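Local coordinates for protein Uly1 (Catenovulum maritimum, PDB 7DRQ) that is an ulvan lyase of polysaccharide lyase family 24, a calcium-binding beta-propeller protein that probably cleaves the algal polysaccharide ulvan by elimination, at residues A[96-99]-A[105-108]. Sequence-based numbering, arbitrary orientation.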
loop_
_atom_site.group_PDB
_atom_site.type_symbol
_atom_site.label_atom_id
_atom_site.label_comp_id
_atom_site.label_asym_id
_atom_site.label_seq_id
_atom_site.Cartn_x
_atom_site.Cartn_y
_atom_site.Cartn_z
ATOM N N THR A 96 -9.876 -2.300 14.954
ATOM C CA THR A 96 -10.058 -3.477 15.794
ATOM C C THR A 96 -8.735 -4.106 16.217
ATOM O O THR A 96 -8.742 -5.140 16.887
ATOM C CB THR A 96 -10.953 -4.512 15.086
ATOM O OG1 THR A 96 -10.391 -4.878 13.817
ATOM C CG2 THR A 96 -12.343 -3.934 14.876
ATOM N N GLY A 97 -7.605 -3.497 15.863
ATOM C CA GLY A 97 -6.330 -3.923 16.404
ATOM C C GLY A 97 -5.887 -5.263 15.852
ATOM O O GLY A 97 -6.200 -5.645 14.714
ATOM N N PHE A 98 -5.159 -6.001 16.685
ATOM C CA PHE A 98 -4.674 -7.316 16.290
ATOM C C PHE A 98 -5.769 -8.347 16.539
ATOM O O PHE A 98 -6.060 -8.682 17.692
ATOM C CB PHE A 98 -3.405 -7.690 17.051
ATOM C CG PHE A 98 -2.772 -8.961 16.544
ATOM C CD1 PHE A 98 -1.884 -8.924 15.478
ATOM C CD2 PHE A 98 -3.092 -10.189 17.106
ATOM C CE1 PHE A 98 -1.304 -10.090 14.992
ATOM C CE2 PHE A 98 -2.524 -11.366 16.619
ATOM C CZ PHE A 98 -1.632 -11.317 15.563
ATOM N N GLU A 99 -6.374 -8.842 15.458
ATOM C CA GLU A 99 -7.410 -9.876 15.514
ATOM C C GLU A 99 -8.465 -9.564 16.574
ATOM O O GLU A 99 -8.830 -10.408 17.397
ATOM C CB GLU A 99 -6.778 -11.258 15.742
ATOM C CG GLU A 99 -5.838 -11.680 14.598
ATOM C CD GLU A 99 -5.070 -12.965 14.882
ATOM O OE1 GLU A 99 -4.206 -13.340 14.062
ATOM O OE2 GLU A 99 -5.318 -13.581 15.931
ATOM N N GLY A 105 -2.144 -2.174 18.456
ATOM C CA GLY A 105 -2.225 -1.540 17.147
ATOM C C GLY A 105 -1.665 -2.427 16.046
ATOM O O GLY A 105 -0.677 -3.143 16.227
ATOM N N GLU A 106 -2.292 -2.356 14.876
ATOM C CA GLU A 106 -2.037 -3.314 13.802
ATOM C C GLU A 106 -1.865 -2.533 12.495
ATOM O O GLU A 106 -2.845 -2.164 11.845
ATOM C CB GLU A 106 -3.189 -4.331 13.774
ATOM C CG GLU A 106 -3.422 -5.162 12.540
ATOM C CD GLU A 106 -2.255 -6.026 12.098
ATOM O OE1 GLU A 106 -1.250 -5.448 11.666
ATOM O OE2 GLU A 106 -2.370 -7.283 12.105
ATOM N N THR A 107 -0.610 -2.257 12.109
ATOM C CA THR A 107 -0.370 -1.382 10.962
ATOM C C THR A 107 -0.624 -2.052 9.615
ATOM O O THR A 107 -0.530 -1.368 8.591
ATOM C CB THR A 107 1.056 -0.800 10.989
ATOM O OG1 THR A 107 2.020 -1.837 11.226
ATOM C CG2 THR A 107 1.181 0.289 12.077
ATOM N N HIS A 108 -0.942 -3.354 9.565
ATOM C CA HIS A 108 -1.454 -3.895 8.311
ATOM C C HIS A 108 -2.781 -3.253 7.947
ATOM O O HIS A 108 -3.134 -3.177 6.765
ATOM C CB HIS A 108 -1.670 -5.410 8.392
ATOM C CG HIS A 108 -0.403 -6.202 8.482
ATOM N ND1 HIS A 108 0.227 -6.462 9.682
ATOM C CD2 HIS A 108 0.338 -6.809 7.525
ATOM C CE1 HIS A 108 1.312 -7.183 9.455
ATOM N NE2 HIS A 108 1.397 -7.415 8.156
HETATM O O HOH W 1 -4.438 -8.782 12.905
#
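Segment 96-99, in the loop before strand 104-105 in the beta-propeller region of this lyase, meets segment 105-108, which runs on from that strand, where Glu106 packs against Gly97 and Phe98. Glu106 CB lies 3.4 Å from Gly97 O, and its CG stays close to the same carbonyl. With CG anti to the backbone N (chi1 161°) and the chain bent at chi2, the carboxylate swings past the glycine and brings Glu106 OE2 to 3.8 Å from Phe98 CD1, an oblique approach to the ring. The aromatic ring itself packs on Val24 and Ala27 of helix 24-29, and Glu99 CG covers part of one face.

The two carboxylate oxygens do different work. Glu106 OE1 takes two bonds from the same face of its plane: His108 ND1 at 2.7 Å, with the oxygen lying in the imidazole plane, and the backbone His108 N at 3.0 Å. Glu106 OE2 accepts a hydrogen bond from a water at 2.7 Å, and that water in turn accepts from Glu99 N at 3.2 Å, so a single water bridges the two segments; His129 ND1 also bonds to OE2. A glutamine here would probably leave a pair of these donors, either the two from His108 or the water and His129, facing an amide NH2 that cannot accept from them. The buried carboxylate is thus gripped at both oxygens, fixing its rotation and helping to set the orientation of the His108 ring.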